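Local coordinates for protein Rv3592 (Mycobacterium tuberculosis, PDB 3HX9) that probably degrades heme by oxidation to mycobilins with release of iron, working as a homodimer that here holds two hemes in its active site, at residues Pro2-Asn7 against Phe92-Asp97; Ile6-Val11 against Arg50-Thr55. All coordinates share one frame; numbering follows the deposited sequence.

Contact 1 of 2, residues Pro2-Asn7 against Phe92-Asp97; sequences PVVKIN and FEVVLD. With HEM (protoporphyrin IX containing Fe), chain E.
V3 and V4 pair with E93 and F92 as antiparallel strands, the axes of 3-7 and 92-94 approaching to 4.6 Å with their directions 145° apart. V4 and F92 form the hydrogen-bonded pair: V4 N donates a hydrogen bond to F92 O, while F92 N reaches V4 O at 2.9 Å. One step outward, V94 N meets P2 O at 3.0 Å in an almost straight bond, 171° at the hydrogen. P2 O also accepts a longer one, 3.3 Å, from a water that donates to V94 O as well, where the pairing with 2-7 ends.

V3 and E93 are the non-hydrogen-bonded pair, with V3 CG1 4.1 Å from E93 CG on one face. On the other, with V4 CG1 anti to the backbone N (chi1 173°), V4 CG2 lies beside that N and meets V94 CG2 at 3.9 Å. The ladder joins the first strand in the chain, an inner one of the sheet, to the last, at its edge within this chain, in the ferredoxin-like fold of the antibiotic biosynthesis monooxygenase family. The chain turns a corner at V95, and residues of 92-97 pair with an antiparallel strand of the second subunit, continuing the sheet across the dimer interface.

V4 O also lies in plane at the edge of the F92 ring, whereas the methyl I6 CD1 comes obliquely to F92 CE2 at 4.0 Å. The ring of F92 meets that of F52 of the second subunit at an oblique angle. Farther along the strand, N7 turns to one of the two bound hemes, its OD1 3.2 Å from the meso carbon CHD.

Contact 2 of 2, residues Ile6-Val11 against Arg50-Thr55; sequences INAIEV and RYFVVT. With HEM (protoporphyrin IX containing Fe), chain E.
R50 lays its side chain along I9, A8 and E10 where strands 6-9 and 51-55 run antiparallel, their directions 167° apart, as central neighbours in the sheet of a dimeric alpha-beta barrel protein. R50 CB sits 3.3 Å from I9 O, and CG lies alongside E10 CG. CD approaches A8 CB, and a bend at chi3 (-73°) turns the guanidinium so that this methyl lies 3.5 Å above one of its faces, toward the rim. NE forms a salt bridge with E48.

N7 and V53 exchange two hydrogen bonds, and I9 N bonds Y51 O at 2.9 Å; the return bond from Y51 N to I9 O is weak.

A8 CB also meets F52 CE1, beside which I6 CG2 rests obliquely against F52 CG at 3.7 Å. On the heme-facing side, I9 CD1 touches V53 CG2, V53 CG1 reaches heme C4B at 3.9 Å, and T55 CG2 approaches the vinyl carbon CBB. At the guanidinium edge, R50 NH1 donates in plane to a water 3.0 Å away, which donates hydrogen bonds to A8 O and to E10 OE1, the latter at 2.7 Å.

From the N terminus, strand 3-9 takes part in both contacts, with I6 and N7 common to the two. Contact 2 closes the shorter loop, bringing 50-55 back to 6-11 across helix 16-25 and strand 36-46. Contact 1 closes a longer one, returning 92-97 to 2-7 after helices 60-68 and 70-73, so the span of contact 2 falls within that of contact 1. Strand 3-9 thus lies between 51-57 and 87-99 in the sheet. The two contacts, centres 14 Å apart, meet directly: K5 O is 2.8 Å from T55 OG1, a probable hydrogen bond, and V4 CG1 packs on V54 CG1.

Contact 1 of 2, residues Pro2-Asn7 against Phe92-Asp97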
loop_
_atom_site.group_PDB
_atom_site.type_symbol
_atom_site.label_atom_id
_atom_site.label_comp_id
_atom_site.label_asym_id
_atom_site.label_seq_id
_atom_site.Cartn_x
_atom_site.Cartn_y
_atom_site.Cartn_z
ATOM N N PRO A 2 -10.383 -3.284 -8.859
ATOM C CA PRO A 2 -10.504 -3.068 -7.376
ATOM C C PRO A 2 -9.858 -1.761 -6.950
ATOM O O PRO A 2 -9.274 -1.041 -7.755
ATOM C CB PRO A 2 -9.744 -4.231 -6.764
ATOM C CG PRO A 2 -9.809 -5.305 -7.862
ATOM C CD PRO A 2 -9.742 -4.569 -9.160
ATOM N N VAL A 3 -10.093 -1.399 -5.703
ATOM C CA VAL A 3 -9.539 -0.095 -5.216
ATOM C C VAL A 3 -8.821 -0.349 -3.955
ATOM O O VAL A 3 -9.074 -1.349 -3.272
ATOM C CB VAL A 3 -10.629 0.991 -4.986
ATOM C CG1 VAL A 3 -11.302 1.324 -6.340
ATOM C CG2 VAL A 3 -11.745 0.522 -3.959
ATOM N N VAL A 4 -7.985 0.615 -3.575
ATOM C CA VAL A 4 -7.258 0.566 -2.302
ATOM C C VAL A 4 -7.546 1.874 -1.584
ATOM O O VAL A 4 -7.484 2.958 -2.195
ATOM C CB VAL A 4 -5.715 0.454 -2.578
ATOM C CG1 VAL A 4 -4.998 0.582 -1.256
ATOM C CG2 VAL A 4 -5.375 -0.915 -3.060
ATOM N N LYS A 5 -7.944 1.762 -0.327
ATOM C CA LYS A 5 -8.175 2.933 0.518
ATOM C C LYS A 5 -7.238 2.820 1.706
ATOM O O LYS A 5 -7.339 1.886 2.490
ATOM C CB LYS A 5 -9.620 2.906 0.973
ATOM C CG LYS A 5 -10.664 2.822 -0.220
ATOM C CD LYS A 5 -10.611 4.151 -1.104
ATOM C CE LYS A 5 -11.773 4.304 -2.135
ATOM N NZ LYS A 5 -12.200 3.006 -2.297
ATOM N N ILE A 6 -6.320 3.779 1.868
ATOM C CA ILE A 6 -5.330 3.619 2.902
ATOM C C ILE A 6 -5.635 4.719 3.938
ATOM O O ILE A 6 -5.694 5.901 3.516
ATOM C CB ILE A 6 -3.924 3.933 2.318
ATOM C CG1 ILE A 6 -3.613 2.992 1.135
ATOM C CG2 ILE A 6 -2.815 3.820 3.483
ATOM C CD1 ILE A 6 -2.140 2.914 0.707
ATOM N N ASN A 7 -5.814 4.345 5.186
ATOM C CA ASN A 7 -5.813 5.370 6.249
ATOM C C ASN A 7 -4.410 5.523 6.716
ATOM O O ASN A 7 -3.865 4.581 7.295
ATOM C CB ASN A 7 -6.802 5.046 7.363
ATOM C CG ASN A 7 -7.237 6.309 8.116
ATOM O OD1 ASN A 7 -7.343 6.267 9.335
ATOM N ND2 ASN A 7 -7.497 7.370 7.397
ATOM N N PHE A 92 -6.996 5.068 -4.095
ATOM C CA PHE A 92 -6.338 4.692 -5.321
ATOM C C PHE A 92 -7.205 3.682 -6.066
ATOM O O PHE A 92 -8.034 3.029 -5.473
ATOM C CB PHE A 92 -5.013 3.920 -5.093
ATOM C CG PHE A 92 -3.986 4.694 -4.344
ATOM C CD1 PHE A 92 -3.008 5.403 -5.049
ATOM C CD2 PHE A 92 -3.997 4.709 -2.952
ATOM C CE1 PHE A 92 -1.991 6.157 -4.321
ATOM C CE2 PHE A 92 -2.973 5.457 -2.220
ATOM C CZ PHE A 92 -2.019 6.174 -2.932
ATOM N N GLU A 93 -6.910 3.537 -7.341
ATOM C CA GLU A 93 -7.484 2.443 -8.168
ATOM C C GLU A 93 -6.365 1.471 -8.529
ATOM O O GLU A 93 -5.237 1.848 -8.813
ATOM C CB GLU A 93 -8.138 2.997 -9.444
ATOM C CG GLU A 93 -9.521 3.680 -9.241
ATOM C CD GLU A 93 -9.925 4.664 -10.401
ATOM O OE1 GLU A 93 -9.140 4.847 -11.360
ATOM O OE2 GLU A 93 -11.030 5.279 -10.311
ATOM N N VAL A 94 -6.640 0.178 -8.516
ATOM C CA VAL A 94 -5.592 -0.783 -8.839
ATOM C C VAL A 94 -5.470 -0.910 -10.379
ATOM O O VAL A 94 -6.454 -1.214 -11.089
ATOM C CB VAL A 94 -5.905 -2.163 -8.225
ATOM C CG1 VAL A 94 -4.823 -3.157 -8.600
ATOM C CG2 VAL A 94 -6.026 -2.078 -6.735
ATOM N N VAL A 95 -4.270 -0.643 -10.904
ATOM C CA VAL A 95 -4.029 -0.657 -12.376
ATOM C C VAL A 95 -3.621 -2.074 -12.742
ATOM O O VAL A 95 -4.021 -2.634 -13.815
ATOM C CB VAL A 95 -2.891 0.328 -12.775
ATOM C CG1 VAL A 95 -2.608 0.239 -14.279
ATOM C CG2 VAL A 95 -3.284 1.778 -12.434
ATOM N N LEU A 96 -2.726 -2.632 -11.943
ATOM C CA LEU A 96 -2.249 -4.006 -12.069
ATOM C C LEU A 96 -1.911 -4.633 -10.712
ATOM O O LEU A 96 -1.587 -3.941 -9.747
ATOM C CB LEU A 96 -1.033 -4.078 -12.966
ATOM C CG LEU A 96 0.281 -3.540 -12.493
ATOM C CD1 LEU A 96 1.025 -4.631 -11.747
ATOM C CD2 LEU A 96 1.119 -3.106 -13.707
ATOM N N ASP A 97 -2.002 -5.954 -10.639
ATOM C CA ASP A 97 -1.709 -6.651 -9.369
ATOM C C ASP A 97 -1.142 -7.988 -9.841
ATOM O O ASP A 97 -1.906 -8.833 -10.334
ATOM C CB ASP A 97 -3.008 -6.853 -8.572
ATOM C CG ASP A 97 -2.776 -7.596 -7.284
ATOM O OD1 ASP A 97 -1.628 -8.109 -7.087
ATOM O OD2 ASP A 97 -3.763 -7.671 -6.477
HETATM C CHA HEM E . -9.083 5.074 14.105
HETATM C CHB HEM E . -9.477 0.309 13.199
HETATM C CHC HEM E . -10.025 1.311 8.464
HETATM C CHD HEM E . -10.509 6.010 9.570
HETATM C C1A HEM E . -9.078 3.699 14.226
HETATM C C2A HEM E . -8.738 3.005 15.446
HETATM C C3A HEM E . -8.865 1.701 15.205
HETATM C C4A HEM E . -9.235 1.522 13.845
HETATM C CMA HEM E . -8.582 0.526 16.148
HETATM C CAA HEM E . -8.326 3.707 16.772
HETATM C CBA HEM E . -6.815 3.993 16.731
HETATM C CGA HEM E . -6.231 4.629 17.984
HETATM O O1A HEM E . -5.727 5.729 17.868
HETATM O O2A HEM E . -6.267 4.047 19.073
HETATM C C1B HEM E . -9.639 0.203 11.843
HETATM C C2B HEM E . -9.689 -1.066 11.135
HETATM C C3B HEM E . -9.831 -0.790 9.812
HETATM C C4B HEM E . -9.856 0.657 9.648
HETATM C CMB HEM E . -9.622 -2.469 11.759
HETATM C CAB HEM E . -9.869 -1.860 8.724
HETATM C CBB HEM E . -10.498 -1.707 7.564
HETATM C C1C HEM E . -10.221 2.665 8.363
HETATM C C2C HEM E . -10.386 3.387 7.127
HETATM C C3C HEM E . -10.475 4.675 7.500
HETATM C C4C HEM E . -10.407 4.801 8.911
HETATM C CMC HEM E . -10.296 2.840 5.688
HETATM C CAC HEM E . -10.651 5.861 6.566
HETATM C CBC HEM E . -11.750 5.851 5.805
HETATM C C1D HEM E . -10.159 6.203 10.877
HETATM C C2D HEM E . -10.049 7.498 11.477
HETATM C C3D HEM E . -9.596 7.214 12.898
HETATM C C4D HEM E . -9.459 5.769 12.993
HETATM C CMD HEM E . -10.361 8.844 10.760
HETATM C CAD HEM E . -9.308 8.260 13.982
HETATM C CBD HEM E . -7.818 8.600 13.799
HETATM C CGD HEM E . -7.477 9.808 14.685
HETATM O O1D HEM E . -8.217 10.081 15.635
HETATM O O2D HEM E . -6.543 10.597 14.425
HETATM N NA HEM E . -9.375 2.755 13.231
HETATM N NB HEM E . -9.758 1.207 10.927
HETATM N NC HEM E . -10.265 3.540 9.451
HETATM N ND HEM E . -9.754 5.230 11.773
HETATM FE FE HEM E . -9.463 3.236 11.312
HETATM O O HOH W 1 -9.127 -1.814 -10.954
#

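Contact 2 of 2, residues Ile6-Val11 against Arg50-Thr55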
loop_
_atom_site.group_PDB
_atom_site.type_symbol
_atom_site.label_atom_id
_atom_site.label_comp_id
_atom_site.label_asym_id
_atom_site.label_seq_id
_atom_site.Cartn_x
_atom_site.Cartn_y
_atom_site.Cartn_z
ATOM N N ILE A 6 -6.320 3.779 1.868
ATOM C CA ILE A 6 -5.330 3.619 2.902
ATOM C C ILE A 6 -5.635 4.719 3.938
ATOM O O ILE A 6 -5.694 5.901 3.516
ATOM C CB ILE A 6 -3.924 3.933 2.318
ATOM C CG1 ILE A 6 -3.613 2.992 1.135
ATOM C CG2 ILE A 6 -2.815 3.820 3.483
ATOM C CD1 ILE A 6 -2.140 2.914 0.707
ATOM N N ASN A 7 -5.814 4.345 5.186
ATOM C CA ASN A 7 -5.813 5.370 6.249
ATOM C C ASN A 7 -4.410 5.523 6.716
ATOM O O ASN A 7 -3.865 4.581 7.295
ATOM C CB ASN A 7 -6.802 5.046 7.363
ATOM C CG ASN A 7 -7.237 6.309 8.116
ATOM O OD1 ASN A 7 -7.343 6.267 9.335
ATOM N ND2 ASN A 7 -7.497 7.370 7.397
ATOM N N ALA A 8 -3.820 6.719 6.507
ATOM C CA ALA A 8 -2.445 6.927 6.928
ATOM C C ALA A 8 -2.526 7.667 8.248
ATOM O O ALA A 8 -2.868 8.854 8.261
ATOM C CB ALA A 8 -1.588 7.701 5.847
ATOM N N ILE A 9 -2.210 6.983 9.336
ATOM C CA ILE A 9 -2.551 7.455 10.702
ATOM C C ILE A 9 -1.300 7.866 11.450
ATOM O O ILE A 9 -0.241 7.231 11.372
ATOM C CB ILE A 9 -3.367 6.453 11.476
ATOM C CG1 ILE A 9 -2.673 5.074 11.485
ATOM C CG2 ILE A 9 -4.688 6.379 10.814
ATOM C CD1 ILE A 9 -3.377 4.048 12.390
ATOM N N GLU A 10 -1.393 9.047 12.024
ATOM C CA GLU A 10 -0.274 9.616 12.792
ATOM C C GLU A 10 -0.284 9.027 14.188
ATOM O O GLU A 10 -1.250 9.146 14.905
ATOM C CB GLU A 10 -0.433 11.151 12.837
ATOM C CG GLU A 10 -0.035 11.832 11.493
ATOM C CD GLU A 10 -0.884 13.093 11.144
ATOM O OE1 GLU A 10 -1.332 13.257 9.963
ATOM O OE2 GLU A 10 -1.126 13.923 12.062
ATOM N N VAL A 11 0.784 8.357 14.581
ATOM C CA VAL A 11 0.800 7.625 15.821
ATOM C C VAL A 11 1.973 8.149 16.602
ATOM O O VAL A 11 3.049 8.105 16.108
ATOM C CB VAL A 11 1.064 6.122 15.555
ATOM C CG1 VAL A 11 1.145 5.384 16.845
ATOM C CG2 VAL A 11 -0.109 5.570 14.793
ATOM N N ARG A 50 4.074 7.490 9.441
ATOM C CA ARG A 50 2.673 7.103 9.723
ATOM C C ARG A 50 2.534 5.592 9.553
ATOM O O ARG A 50 3.253 5.005 8.749
ATOM C CB ARG A 50 1.700 7.770 8.757
ATOM C CG ARG A 50 1.831 9.296 8.853
ATOM C CD ARG A 50 0.901 9.998 7.868
ATOM N NE ARG A 50 1.437 9.830 6.537
ATOM C CZ ARG A 50 0.864 10.343 5.458
ATOM N NH1 ARG A 50 -0.292 11.044 5.579
ATOM N NH2 ARG A 50 1.449 10.152 4.260
ATOM N N TYR A 51 1.661 5.011 10.341
ATOM C CA TYR A 51 1.176 3.639 10.017
ATOM C C TYR A 51 0.262 3.747 8.807
ATOM O O TYR A 51 -0.487 4.723 8.673
ATOM C CB TYR A 51 0.373 3.064 11.161
ATOM C CG TYR A 51 1.219 2.443 12.250
ATOM C CD1 TYR A 51 1.279 1.030 12.425
ATOM C CD2 TYR A 51 1.942 3.256 13.096
ATOM C CE1 TYR A 51 2.095 0.470 13.435
ATOM C CE2 TYR A 51 2.759 2.703 14.126
ATOM C CZ TYR A 51 2.774 1.339 14.305
ATOM O OH TYR A 51 3.581 0.830 15.328
ATOM N N PHE A 52 0.278 2.716 7.956
ATOM C CA PHE A 52 -0.685 2.673 6.820
ATOM C C PHE A 52 -1.635 1.538 7.066
ATOM O O PHE A 52 -1.186 0.409 7.259
ATOM C CB PHE A 52 0.017 2.382 5.468
ATOM C CG PHE A 52 0.599 3.580 4.771
ATOM C CD1 PHE A 52 0.761 4.799 5.449
ATOM C CD2 PHE A 52 0.991 3.501 3.443
ATOM C CE1 PHE A 52 1.295 5.896 4.788
ATOM C CE2 PHE A 52 1.538 4.591 2.764
ATOM C CZ PHE A 52 1.721 5.797 3.499
ATOM N N VAL A 53 -2.932 1.839 7.072
ATOM C CA VAL A 53 -3.964 0.861 7.231
ATOM C C VAL A 53 -4.493 0.680 5.808
ATOM O O VAL A 53 -5.203 1.529 5.308
ATOM C CB VAL A 53 -5.061 1.364 8.165
ATOM C CG1 VAL A 53 -6.181 0.311 8.325
ATOM C CG2 VAL A 53 -4.375 1.597 9.573
ATOM N N VAL A 54 -4.030 -0.368 5.159
ATOM C CA VAL A 54 -4.228 -0.566 3.697
ATOM C C VAL A 54 -5.443 -1.455 3.506
ATOM O O VAL A 54 -5.375 -2.670 3.778
ATOM C CB VAL A 54 -3.000 -1.201 3.061
ATOM C CG1 VAL A 54 -3.214 -1.391 1.522
ATOM C CG2 VAL A 54 -1.774 -0.370 3.342
ATOM N N THR A 55 -6.540 -0.863 3.049
ATOM C CA THR A 55 -7.761 -1.682 2.922
ATOM C C THR A 55 -8.073 -1.853 1.443
ATOM O O THR A 55 -7.779 -0.986 0.603
ATOM C CB THR A 55 -8.983 -1.068 3.618
ATOM O OG1 THR A 55 -9.471 0.090 2.871
ATOM C CG2 THR A 55 -8.629 -0.657 5.029
HETATM C CHA HEM E . -9.083 5.074 14.105
HETATM C CHB HEM E . -9.477 0.309 13.199
HETATM C CHC HEM E . -10.025 1.311 8.464
HETATM C CHD HEM E . -10.509 6.010 9.570
HETATM C C1A HEM E . -9.078 3.699 14.226
HETATM C C2A HEM E . -8.738 3.005 15.446
HETATM C C3A HEM E . -8.865 1.701 15.205
HETATM C C4A HEM E . -9.235 1.522 13.845
HETATM C CMA HEM E . -8.582 0.526 16.148
HETATM C CAA HEM E . -8.326 3.707 16.772
HETATM C CBA HEM E . -6.815 3.993 16.731
HETATM C CGA HEM E . -6.231 4.629 17.984
HETATM O O1A HEM E . -5.727 5.729 17.868
HETATM O O2A HEM E . -6.267 4.047 19.073
HETATM C C1B HEM E . -9.639 0.203 11.843
HETATM C C2B HEM E . -9.689 -1.066 11.135
HETATM C C3B HEM E . -9.831 -0.790 9.812
HETATM C C4B HEM E . -9.856 0.657 9.648
HETATM C CMB HEM E . -9.622 -2.469 11.759
HETATM C CAB HEM E . -9.869 -1.860 8.724
HETATM C CBB HEM E . -10.498 -1.707 7.564
HETATM C C1C HEM E . -10.221 2.665 8.363
HETATM C C2C HEM E . -10.386 3.387 7.127
HETATM C C3C HEM E . -10.475 4.675 7.500
HETATM C C4C HEM E . -10.407 4.801 8.911
HETATM C CMC HEM E . -10.296 2.840 5.688
HETATM C CAC HEM E . -10.651 5.861 6.566
HETATM C CBC HEM E . -11.750 5.851 5.805
HETATM C C1D HEM E . -10.159 6.203 10.877
HETATM C C2D HEM E . -10.049 7.498 11.477
HETATM C C3D HEM E . -9.596 7.214 12.898
HETATM C C4D HEM E . -9.459 5.769 12.993
HETATM C CMD HEM E . -10.361 8.844 10.760
HETATM C CAD HEM E . -9.308 8.260 13.982
HETATM C CBD HEM E . -7.818 8.600 13.799
HETATM C CGD HEM E . -7.477 9.808 14.685
HETATM O O1D HEM E . -8.217 10.081 15.635
HETATM O O2D HEM E . -6.543 10.597 14.425
HETATM N NA HEM E . -9.375 2.755 13.231
HETATM N NB HEM E . -9.758 1.207 10.927
HETATM N NC HEM E . -10.265 3.540 9.451
HETATM N ND HEM E . -9.754 5.230 11.773
HETATM FE FE HEM E . -9.463 3.236 11.312
HETATM O O HOH W 2 -1.988 11.537 7.994
#